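Local coordinates for protein CSE3 (Thermus thermophilus, PDB 2Y8Y) that recognises and cleaves CRISPR repeat RNA as an endoribonuclease, yielding crRNA that it retains after processing in adaptive antiviral defence, at residues Val150-Asp155 with Val178-Arg183; Glu43-Leu48 with Thr67-Asp72; Lys9-Pro14 with Pro60-Val65. One frame throughout, in Å; residues are numbered along the deposited sequence.

In the fold
Interaction 3 pairs two strands of the N-terminal four-stranded sheet, and interaction 2 joins loops at the end of that sheet, whereas interaction 1 lies in the sheet of the C-terminal half. Strand 62-67 ties interactions 2 and 3 together: it pairs with strand 5-12, then runs into the loop 67-72, where Leu-48 CD1 packs 3.5 Å from Val-65 CG1. Interaction 2 touches the bound nucleic acid directly. The side chain of Leu-48 is about 11 Å from that of Tyr-27, inferred to stabilise the transition state. The centre of interaction 1 is about 27 Å from that of interaction 2 and about 21 Å from that of interaction 3.

Interaction 1 (Val150-Asp155 with Val178-Arg183); sequences VQILQD and VLFEGR
Gln-151 and Glu-181 exchange a pair of backbone hydrogen bonds, Gln-151 N to Glu-181 O at 2.8 Å and Glu-181 N to Gln-151 O at 3.0 Å, joining two antiparallel strands in the sheet of the C-terminal half of this ferredoxin-like protein. The register then slips at a beta bulge: Leu-153 and Gln-154 both stand opposite Leu-179. Leu-179 O takes the N-H of Leu-153 at 2.8 Å, while Leu-179 N gives a nearly straight bond (172°) to Gln-154 O at 2.9 Å. Alpha carbons of Val-150, Ile-152, Val-178 and Phe-180 add CA-H...O contacts to the same carbonyl oxygens.

On the face of Gln-151 and Glu-181, the two side chains run alongside each other with amide and carboxylate 28° apart. Their OE1 atoms form no bond together; the carboxylate is instead held through OE2 by a salt bridge to Arg-102. Leu-153 crosses this glutamate and sets CD1 3.8 Å from Glu-181 CB, with its own CB against Leu-179 CD2.

The opposite face is largely apolar, with Asp-155 at its end, and turns toward helix 123-136, whose Leu-130 touches both Val-150 and Phe-180. Ile-152 and Phe-180 point the same way, with Ile-152 CG1 3.9 Å from Phe-180 CE1. Val-150 CG2, placed anti to its own N by a CG1 torsion of 65°, reaches the same ring at CD1. Val-178 CG1 lies over one face of the Phe-180 ring, offset toward the rim, and also meets Ile-152 CG2 at 3.8 Å. At the far end Asp-155 binds Lys-126 through OD2 and Gln-176 through OD1, and its carboxylate lies against a methyl: Val-178 CG2 is 3.9 Å from both Asp-155 OD1 and Asp-155 OD2.

Interaction 2 (Glu43-Leu48 with Thr67-Asp72); sequences EGRERL and TLTEPD. With nucleotides of chain B.
Glu-46 and Leu-68 bring two irregular loop segments together, their CA atoms 5.6 Å apart, and Leu-48 and Thr-67 form the other close backbone approach. The Glu-46 carboxylate carries the contact. Its chain starts anti to the backbone N and then bends at chi2 (55°), which brings the acid up to the backbone N-H groups of Leu-68 and Thr-69. There OE2 uses its syn lone pair for Leu-68 N, a 2.7 Å bond from Leu-68 N to Glu-46 OE2 that is nearly straight at 173°. OE1 is gripped twice from one face of the carboxylate plane, by Thr-69 N at 3.0 Å and by Thr-69 OG1, whose hydroxyl donates to Glu-46 OE1 over 2.6 Å. A further donor, Arg-47 N, reaches OE2 from the anti side, so four bonds fix the rotation of the carboxylate and would be expected to stabilise its negative charge.

The loop that supplies this acid follows helix 38-42, which ends in a Schellman motif with Gly-44 at positive phi. Across this glycine Arg-45 forms a salt bridge with Glu-43, holding OE1 side-on through NE and NH2, and Arg-45 NH1 lies 3.6 Å from Thr-69 CG2, the two side chains crossing at about a right angle. Apolar contacts flank the acid: Leu-68 CD1 packs on Arg-47 CB, and the Leu-48 and Thr-67 side chains lie side by side, Leu-48 CD1 3.7 Å from Thr-67 CG2.

Arg-47 turns its guanidinium away from residues 67-72, to the phosphate backbone of the bound nucleic acid. NE and NH2 clasp Leu-48 O, which steadies the group, while phosphate oxygens of two successive nucleotides of chain B meet its edge in plane. Arg-47 NH1 bridges them, 2.8 Å from OP1 of G16 and 2.9 Å from OP2 of DG17, and Arg-47 NH2 also donates to that DG17 oxygen.

Interaction 3 (Lys9-Pro14 with Pro60-Val65); sequences KLVLNP and PPVVLV
Pro-60, the first ordered residue after a gap in the chain, presses its ring on Val-11: Pro-60 CG is 3.5 Å from Val-11 CG1, tighter than usual van der Waals contact. With CG1 anti to Val-11 N (chi1 176°), that methyl is directed at the proline ring. Pro-61 packs its CD near Pro-14 CG, and its carbonyl accepts the N-H of Leu-12, with Leu-12 N 3.0 Å from Pro-61 O in a bent bond (144°). Val-62 begins the regular antiparallel pairing; its CG1 meets the extended Lys-9 chain at CG, 3.8 Å away. Val-63 forms the hydrogen-bonded pair with Leu-10, giving Val-63 N to Leu-10 O at 2.8 Å and taking Leu-10 N on Val-63 O at 2.9 Å. On the face that carries Leu-10 and Val-63, Val-63 CG2 touches Leu-12 CD1. Farther along, Val-65 CG2 lies 3.9 Å from Leu-10 CD1.

The two strands are the central pair of a four-stranded ferredoxin-like sheet, between strands 49-52 and 81-89. Lys-9 makes a cation-pi contact with Phe-84 on the latter, and on the other face helix 26-34 covers Leu-10, Leu-12 and Val-63 with Leu-33 and Met-29.

Interaction 1 (Val150-Asp155 with Val178-Arg183)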
loop_
_atom_site.group_PDB
_atom_site.type_symbol
_atom_site.label_atom_id
_atom_site.label_comp_id
_atom_site.label_asym_id
_atom_site.label_seq_id
_atom_site.Cartn_x
_atom_site.Cartn_y
_atom_site.Cartn_z
ATOM N N VAL A 150 7.183 13.460 -9.054
ATOM C CA VAL A 150 6.858 12.846 -7.782
ATOM C C VAL A 150 7.069 13.844 -6.657
ATOM O O VAL A 150 7.982 14.663 -6.709
ATOM C CB VAL A 150 7.675 11.577 -7.507
ATOM C CG1 VAL A 150 9.165 11.901 -7.368
ATOM C CG2 VAL A 150 7.137 10.869 -6.260
ATOM N N GLN A 151 6.192 13.776 -5.665
ATOM C CA GLN A 151 6.310 14.574 -4.453
ATOM C C GLN A 151 6.361 13.633 -3.269
ATOM O O GLN A 151 5.702 12.575 -3.279
ATOM C CB GLN A 151 5.070 15.449 -4.221
ATOM C CG GLN A 151 4.501 16.209 -5.400
ATOM C CD GLN A 151 3.070 16.663 -5.125
ATOM O OE1 GLN A 151 2.111 15.963 -5.454
ATOM N NE2 GLN A 151 2.924 17.827 -4.493
ATOM N N ILE A 152 7.093 14.027 -2.230
ATOM C CA ILE A 152 6.957 13.386 -0.929
ATOM C C ILE A 152 6.024 14.251 -0.087
ATOM O O ILE A 152 6.363 15.367 0.270
ATOM C CB ILE A 152 8.315 13.167 -0.243
ATOM C CG1 ILE A 152 9.151 12.174 -1.053
ATOM C CG2 ILE A 152 8.099 12.607 1.152
ATOM C CD1 ILE A 152 10.581 12.026 -0.568
ATOM N N LEU A 153 4.836 13.722 0.185
ATOM C CA LEU A 153 3.806 14.471 0.911
ATOM C C LEU A 153 3.981 14.401 2.416
ATOM O O LEU A 153 3.525 15.282 3.141
ATOM C CB LEU A 153 2.426 13.916 0.576
ATOM C CG LEU A 153 1.976 13.935 -0.884
ATOM C CD1 LEU A 153 0.552 13.411 -0.977
ATOM C CD2 LEU A 153 2.082 15.328 -1.457
ATOM N N GLN A 154 4.597 13.326 2.877
ATOM C CA GLN A 154 4.753 13.076 4.304
ATOM C C GLN A 154 5.917 12.132 4.461
ATOM O O GLN A 154 6.113 11.223 3.655
ATOM C CB GLN A 154 3.485 12.427 4.885
ATOM C CG GLN A 154 3.537 12.306 6.413
ATOM C CD GLN A 154 2.432 11.455 6.974
ATOM O OE1 GLN A 154 2.180 10.358 6.493
ATOM N NE2 GLN A 154 1.754 11.962 7.999
ATOM N N ASP A 155 6.712 12.362 5.492
ATOM C CA ASP A 155 7.815 11.481 5.819
ATOM C C ASP A 155 7.812 11.402 7.332
ATOM O O ASP A 155 8.136 12.384 8.026
ATOM C CB ASP A 155 9.118 12.058 5.278
ATOM C CG ASP A 155 10.267 11.077 5.320
ATOM O OD1 ASP A 155 10.289 10.225 6.222
ATOM O OD2 ASP A 155 11.160 11.179 4.447
ATOM N N VAL A 178 7.083 6.821 4.084
ATOM C CA VAL A 178 7.245 7.906 3.140
ATOM C C VAL A 178 6.064 7.859 2.180
ATOM O O VAL A 178 5.850 6.839 1.501
ATOM C CB VAL A 178 8.561 7.737 2.360
ATOM C CG1 VAL A 178 8.747 8.872 1.368
ATOM C CG2 VAL A 178 9.728 7.690 3.312
ATOM N N LEU A 179 5.285 8.937 2.144
ATOM C CA LEU A 179 4.116 9.026 1.283
ATOM C C LEU A 179 4.463 9.738 -0.019
ATOM O O LEU A 179 4.709 10.953 -0.030
ATOM C CB LEU A 179 2.981 9.761 2.006
ATOM C CG LEU A 179 1.675 9.891 1.223
ATOM C CD1 LEU A 179 1.086 8.517 0.896
ATOM C CD2 LEU A 179 0.698 10.703 2.042
ATOM N N PHE A 180 4.485 8.971 -1.111
ATOM C CA PHE A 180 4.786 9.482 -2.445
ATOM C C PHE A 180 3.494 9.701 -3.219
ATOM O O PHE A 180 2.557 8.893 -3.129
ATOM C CB PHE A 180 5.577 8.452 -3.263
ATOM C CG PHE A 180 6.939 8.096 -2.723
ATOM C CD1 PHE A 180 8.039 8.934 -2.924
ATOM C CD2 PHE A 180 7.141 6.868 -2.108
ATOM C CE1 PHE A 180 9.311 8.559 -2.490
ATOM C CE2 PHE A 180 8.395 6.490 -1.665
ATOM C CZ PHE A 180 9.486 7.350 -1.849
ATOM N N GLU A 181 3.451 10.770 -4.010
ATOM C CA GLU A 181 2.364 10.979 -4.971
ATOM C C GLU A 181 2.964 11.529 -6.247
ATOM O O GLU A 181 3.864 12.365 -6.200
ATOM C CB GLU A 181 1.358 11.982 -4.418
ATOM C CG GLU A 181 0.134 12.138 -5.274
ATOM C CD GLU A 181 -0.929 12.970 -4.598
ATOM O OE1 GLU A 181 -0.713 14.187 -4.443
ATOM O OE2 GLU A 181 -1.973 12.399 -4.220
ATOM N N GLY A 182 2.493 11.077 -7.398
ATOM C CA GLY A 182 3.029 11.593 -8.636
ATOM C C GLY A 182 2.313 11.051 -9.852
ATOM O O GLY A 182 1.150 10.654 -9.780
ATOM N N ARG A 183 3.023 11.069 -10.970
ATOM C CA ARG A 183 2.480 10.552 -12.224
ATOM C C ARG A 183 3.483 9.583 -12.827
ATOM O O ARG A 183 4.697 9.803 -12.803
ATOM C CB ARG A 183 2.169 11.692 -13.201
ATOM C CG ARG A 183 1.060 12.607 -12.736
ATOM C CD ARG A 183 0.783 13.714 -13.746
ATOM N NE ARG A 183 0.206 13.218 -14.999
ATOM C CZ ARG A 183 0.754 13.396 -16.199
ATOM N NH1 ARG A 183 1.900 14.053 -16.315
ATOM N NH2 ARG A 183 0.159 12.919 -17.281
#

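Interaction 2 (Glu43-Leu48 with Thr67-Asp72)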
loop_
_atom_site.group_PDB
_atom_site.type_symbol
_atom_site.label_atom_id
_atom_site.label_comp_id
_atom_site.label_asym_id
_atom_site.label_seq_id
_atom_site.Cartn_x
_atom_site.Cartn_y
_atom_site.Cartn_z
ATOM N N GLU A 43 -4.654 -20.255 2.557
ATOM C CA GLU A 43 -4.512 -21.023 1.323
ATOM C C GLU A 43 -3.476 -20.450 0.353
ATOM O O GLU A 43 -3.296 -20.975 -0.746
ATOM C CB GLU A 43 -5.874 -21.182 0.640
ATOM C CG GLU A 43 -6.857 -21.976 1.484
ATOM C CD GLU A 43 -8.241 -22.077 0.882
ATOM O OE1 GLU A 43 -8.516 -21.396 -0.123
ATOM O OE2 GLU A 43 -9.062 -22.845 1.422
ATOM N N GLY A 44 -2.796 -19.380 0.761
ATOM C CA GLY A 44 -1.744 -18.781 -0.039
ATOM C C GLY A 44 -2.235 -18.031 -1.259
ATOM O O GLY A 44 -1.486 -17.825 -2.213
ATOM N N ARG A 45 -3.494 -17.601 -1.228
ATOM C CA ARG A 45 -4.091 -16.946 -2.385
ATOM C C ARG A 45 -4.197 -15.439 -2.215
ATOM O O ARG A 45 -4.755 -14.757 -3.077
ATOM C CB ARG A 45 -5.499 -17.489 -2.654
ATOM C CG ARG A 45 -5.596 -18.987 -2.901
ATOM C CD ARG A 45 -7.020 -19.385 -3.284
ATOM N NE ARG A 45 -7.928 -19.516 -2.138
ATOM C CZ ARG A 45 -8.946 -18.699 -1.866
ATOM N NH1 ARG A 45 -9.212 -17.660 -2.649
ATOM N NH2 ARG A 45 -9.712 -18.932 -0.810
ATOM N N GLU A 46 -3.662 -14.913 -1.114
ATOM C CA GLU A 46 -3.951 -13.528 -0.756
ATOM C C GLU A 46 -2.692 -12.667 -0.508
ATOM O O GLU A 46 -1.647 -13.154 -0.046
ATOM C CB GLU A 46 -4.904 -13.508 0.444
ATOM C CG GLU A 46 -5.452 -12.138 0.851
ATOM C CD GLU A 46 -6.142 -11.411 -0.291
ATOM O OE1 GLU A 46 -7.361 -11.625 -0.499
ATOM O OE2 GLU A 46 -5.466 -10.607 -0.954
ATOM N N ARG A 47 -2.811 -11.387 -0.848
ATOM C CA ARG A 47 -1.838 -10.369 -0.473
ATOM C C ARG A 47 -2.648 -9.177 0.007
ATOM O O ARG A 47 -3.016 -8.301 -0.774
ATOM C CB ARG A 47 -0.952 -9.992 -1.665
ATOM C CG ARG A 47 -0.024 -8.770 -1.432
ATOM C CD ARG A 47 1.040 -9.010 -0.342
ATOM N NE ARG A 47 0.586 -8.632 0.991
ATOM C CZ ARG A 47 1.294 -8.817 2.094
ATOM N NH1 ARG A 47 2.491 -9.382 1.997
ATOM N NH2 ARG A 47 0.819 -8.445 3.275
ATOM N N LEU A 48 -2.933 -9.155 1.302
ATOM C CA LEU A 48 -3.665 -8.059 1.896
ATOM C C LEU A 48 -2.761 -6.820 1.919
ATOM O O LEU A 48 -1.616 -6.905 2.388
ATOM C CB LEU A 48 -4.037 -8.459 3.318
ATOM C CG LEU A 48 -4.588 -7.369 4.216
ATOM C CD1 LEU A 48 -5.917 -6.937 3.659
ATOM C CD2 LEU A 48 -4.703 -7.908 5.628
ATOM N N THR A 67 -7.518 -6.326 -1.573
ATOM C CA THR A 67 -7.347 -7.760 -1.454
ATOM C C THR A 67 -7.454 -8.386 -2.835
ATOM O O THR A 67 -8.085 -7.831 -3.726
ATOM C CB THR A 67 -8.397 -8.381 -0.517
ATOM O OG1 THR A 67 -9.713 -8.037 -0.971
ATOM C CG2 THR A 67 -8.226 -7.865 0.905
ATOM N N LEU A 68 -6.803 -9.521 -3.009
ATOM C CA LEU A 68 -6.870 -10.257 -4.264
ATOM C C LEU A 68 -8.083 -11.179 -4.311
ATOM O O LEU A 68 -8.463 -11.650 -5.385
ATOM C CB LEU A 68 -5.594 -11.077 -4.446
ATOM C CG LEU A 68 -4.298 -10.262 -4.434
ATOM C CD1 LEU A 68 -3.098 -11.174 -4.653
ATOM C CD2 LEU A 68 -4.324 -9.196 -5.496
ATOM N N THR A 69 -8.683 -11.430 -3.152
ATOM C CA THR A 69 -9.844 -12.312 -3.070
ATOM C C THR A 69 -10.983 -11.550 -2.427
ATOM O O THR A 69 -10.788 -10.501 -1.841
ATOM C CB THR A 69 -9.528 -13.594 -2.280
ATOM O OG1 THR A 69 -9.371 -13.299 -0.881
ATOM C CG2 THR A 69 -8.246 -14.242 -2.808
ATOM N N GLU A 70 -12.196 -12.067 -2.556
ATOM C CA GLU A 70 -13.345 -11.311 -2.100
ATOM C C GLU A 70 -13.385 -11.293 -0.581
ATOM O O GLU A 70 -13.439 -12.343 0.051
ATOM C CB GLU A 70 -14.642 -11.900 -2.658
ATOM C CG GLU A 70 -15.817 -10.977 -2.426
ATOM C CD GLU A 70 -17.107 -11.531 -2.970
ATOM O OE1 GLU A 70 -17.057 -12.599 -3.604
ATOM O OE2 GLU A 70 -18.164 -10.895 -2.760
ATOM N N PRO A 71 -13.349 -10.093 0.012
ATOM C CA PRO A 71 -13.309 -10.011 1.473
ATOM C C PRO A 71 -14.686 -10.234 2.081
ATOM O O PRO A 71 -15.692 -10.008 1.410
ATOM C CB PRO A 71 -12.863 -8.567 1.719
ATOM C CG PRO A 71 -13.409 -7.814 0.538
ATOM C CD PRO A 71 -13.384 -8.763 -0.624
ATOM N N ASP A 72 -14.729 -10.690 3.327
ATOM C CA ASP A 72 -15.993 -10.732 4.052
ATOM C C ASP A 72 -15.882 -9.844 5.287
ATOM O O ASP A 72 -15.271 -10.198 6.299
ATOM C CB ASP A 72 -16.426 -12.161 4.399
ATOM C CG ASP A 72 -17.913 -12.241 4.758
ATOM O OD1 ASP A 72 -18.401 -11.287 5.397
ATOM O OD2 ASP A 72 -18.610 -13.229 4.392
ATOM P P G B 16 5.722 -9.924 0.370
ATOM O OP1 G B 16 4.309 -9.883 -0.076
ATOM O OP2 G B 16 6.456 -8.640 0.564
ATOM O "O5'" G B 16 5.857 -10.792 1.690
ATOM C "C5'" G B 16 5.244 -12.064 1.796
ATOM C "C4'" G B 16 5.546 -12.706 3.127
ATOM O "O4'" G B 16 6.979 -12.832 3.308
ATOM C "C3'" G B 16 5.099 -11.940 4.364
ATOM O "O3'" G B 16 3.715 -12.068 4.615
ATOM C "C2'" G B 16 5.974 -12.558 5.443
ATOM O "O2'" G B 16 5.500 -13.851 5.791
ATOM C "C1'" G B 16 7.290 -12.714 4.690
ATOM N N9 G B 16 8.154 -11.537 4.889
ATOM C C8 G B 16 8.384 -10.487 4.030
ATOM N N7 G B 16 9.190 -9.600 4.550
ATOM C C5 G B 16 9.488 -10.084 5.821
ATOM C C6 G B 16 10.311 -9.546 6.842
ATOM O O6 G B 16 10.972 -8.495 6.839
ATOM N N1 G B 16 10.335 -10.363 7.962
ATOM C C2 G B 16 9.664 -11.555 8.083
ATOM N N2 G B 16 9.814 -12.211 9.250
ATOM N N3 G B 16 8.889 -12.066 7.135
ATOM C C4 G B 16 8.854 -11.284 6.039
ATOM P P DG B 17 2.896 -10.912 5.380
ATOM O OP1 DG B 17 1.489 -11.341 5.443
ATOM O OP2 DG B 17 3.220 -9.614 4.755
ATOM O "O5'" DG B 17 3.539 -10.872 6.847
ATOM C "C5'" DG B 17 3.471 -11.963 7.744
ATOM C "C4'" DG B 17 4.343 -11.756 8.964
ATOM O "O4'" DG B 17 5.715 -11.462 8.595
ATOM C "C3'" DG B 17 3.982 -10.681 9.986
ATOM O "O3'" DG B 17 2.925 -11.159 10.788
ATOM C "C2'" DG B 17 5.296 -10.561 10.760
ATOM C "C1'" DG B 17 6.340 -10.786 9.664
ATOM N N9 DG B 17 7.050 -9.576 9.212
ATOM C C8 DG B 17 6.933 -8.912 8.016
ATOM N N7 DG B 17 7.740 -7.880 7.932
ATOM C C5 DG B 17 8.419 -7.870 9.150
ATOM C C6 DG B 17 9.410 -6.988 9.657
ATOM O O6 DG B 17 9.920 -6.005 9.118
ATOM N N1 DG B 17 9.830 -7.353 10.933
ATOM C C2 DG B 17 9.349 -8.428 11.639
ATOM N N2 DG B 17 9.874 -8.617 12.865
ATOM N N3 DG B 17 8.424 -9.260 11.180
ATOM C C4 DG B 17 8.006 -8.916 9.941
#

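Interaction 3 (Lys9-Pro14 with Pro60-Val65)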
loop_
_atom_site.group_PDB
_atom_site.type_symbol
_atom_site.label_atom_id
_atom_site.label_comp_id
_atom_site.label_asym_id
_atom_site.label_seq_id
_atom_site.Cartn_x
_atom_site.Cartn_y
_atom_site.Cartn_z
ATOM N N LYS A 9 -13.284 0.627 0.963
ATOM C CA LYS A 9 -13.087 1.810 1.778
ATOM C C LYS A 9 -13.769 1.601 3.120
ATOM O O LYS A 9 -14.981 1.348 3.177
ATOM C CB LYS A 9 -13.678 3.038 1.088
ATOM C CG LYS A 9 -13.583 4.318 1.898
ATOM C CD LYS A 9 -14.093 5.497 1.087
ATOM C CE LYS A 9 -14.433 6.680 1.972
ATOM N NZ LYS A 9 -15.151 7.732 1.199
ATOM N N LEU A 10 -12.995 1.692 4.196
ATOM C CA LEU A 10 -13.551 1.665 5.545
ATOM C C LEU A 10 -13.419 3.043 6.173
ATOM O O LEU A 10 -12.337 3.625 6.180
ATOM C CB LEU A 10 -12.821 0.645 6.424
ATOM C CG LEU A 10 -12.654 -0.781 5.902
ATOM C CD1 LEU A 10 -11.694 -1.563 6.785
ATOM C CD2 LEU A 10 -13.991 -1.508 5.803
ATOM N N VAL A 11 -14.520 3.581 6.688
ATOM C CA VAL A 11 -14.448 4.813 7.459
ATOM C C VAL A 11 -14.574 4.444 8.927
ATOM O O VAL A 11 -15.646 4.087 9.401
ATOM C CB VAL A 11 -15.530 5.821 7.045
ATOM C CG1 VAL A 11 -15.475 7.041 7.938
ATOM C CG2 VAL A 11 -15.343 6.224 5.594
ATOM N N LEU A 12 -13.460 4.494 9.646
ATOM C CA LEU A 12 -13.457 4.027 11.027
ATOM C C LEU A 12 -14.155 4.986 11.992
ATOM O O LEU A 12 -14.153 6.202 11.801
ATOM C CB LEU A 12 -12.041 3.687 11.498
ATOM C CG LEU A 12 -11.580 2.241 11.248
ATOM C CD1 LEU A 12 -11.672 1.858 9.778
ATOM C CD2 LEU A 12 -10.170 2.021 11.770
ATOM N N ASN A 13 -14.764 4.412 13.022
ATOM C CA ASN A 13 -15.530 5.174 13.996
ATOM C C ASN A 13 -14.694 5.501 15.226
ATOM O O ASN A 13 -14.359 4.613 16.006
ATOM C CB ASN A 13 -16.777 4.382 14.392
ATOM C CG ASN A 13 -17.639 5.108 15.404
ATOM O OD1 ASN A 13 -17.526 6.322 15.589
ATOM N ND2 ASN A 13 -18.509 4.361 16.070
ATOM N N PRO A 14 -14.360 6.788 15.400
ATOM C CA PRO A 14 -13.577 7.288 16.536
ATOM C C PRO A 14 -14.190 6.898 17.880
ATOM O O PRO A 14 -13.477 6.816 18.879
ATOM C CB PRO A 14 -13.641 8.808 16.358
ATOM C CG PRO A 14 -13.844 9.004 14.896
ATOM C CD PRO A 14 -14.718 7.863 14.459
ATOM N N PRO A 60 -13.804 11.624 9.420
ATOM C CA PRO A 60 -13.215 10.515 10.181
ATOM C C PRO A 60 -12.169 9.752 9.368
ATOM O O PRO A 60 -12.138 9.881 8.141
ATOM C CB PRO A 60 -14.425 9.620 10.501
ATOM C CG PRO A 60 -15.522 10.088 9.586
ATOM C CD PRO A 60 -15.271 11.542 9.379
ATOM N N PRO A 61 -11.317 8.966 10.048
ATOM C CA PRO A 61 -10.216 8.229 9.418
ATOM C C PRO A 61 -10.694 7.280 8.322
ATOM O O PRO A 61 -11.695 6.577 8.503
ATOM C CB PRO A 61 -9.626 7.417 10.576
ATOM C CG PRO A 61 -10.072 8.109 11.810
ATOM C CD PRO A 61 -11.411 8.685 11.490
ATOM N N VAL A 62 -9.974 7.265 7.205
ATOM C CA VAL A 62 -10.276 6.381 6.092
ATOM C C VAL A 62 -9.178 5.345 5.884
ATOM O O VAL A 62 -8.001 5.686 5.751
ATOM C CB VAL A 62 -10.466 7.162 4.783
ATOM C CG1 VAL A 62 -10.736 6.212 3.655
ATOM C CG2 VAL A 62 -11.615 8.164 4.922
ATOM N N VAL A 63 -9.561 4.075 5.839
ATOM C CA VAL A 63 -8.618 3.012 5.514
ATOM C C VAL A 63 -9.023 2.398 4.188
ATOM O O VAL A 63 -10.161 1.957 4.021
ATOM C CB VAL A 63 -8.587 1.919 6.594
ATOM C CG1 VAL A 63 -7.665 0.769 6.195
ATOM C CG2 VAL A 63 -8.167 2.512 7.920
ATOM N N LEU A 64 -8.095 2.381 3.238
ATOM C CA LEU A 64 -8.308 1.724 1.956
ATOM C C LEU A 64 -7.656 0.356 1.989
ATOM O O LEU A 64 -6.469 0.236 2.301
ATOM C CB LEU A 64 -7.714 2.553 0.815
ATOM C CG LEU A 64 -8.456 3.841 0.448
ATOM C CD1 LEU A 64 -8.716 4.681 1.668
ATOM C CD2 LEU A 64 -7.681 4.637 -0.586
ATOM N N VAL A 65 -8.429 -0.682 1.679
ATOM C CA VAL A 65 -7.929 -2.050 1.740
ATOM C C VAL A 65 -8.014 -2.690 0.377
ATOM O O VAL A 65 -9.079 -2.699 -0.238
ATOM C CB VAL A 65 -8.771 -2.923 2.693
ATOM C CG1 VAL A 65 -8.141 -4.307 2.832
ATOM C CG2 VAL A 65 -8.935 -2.245 4.046
#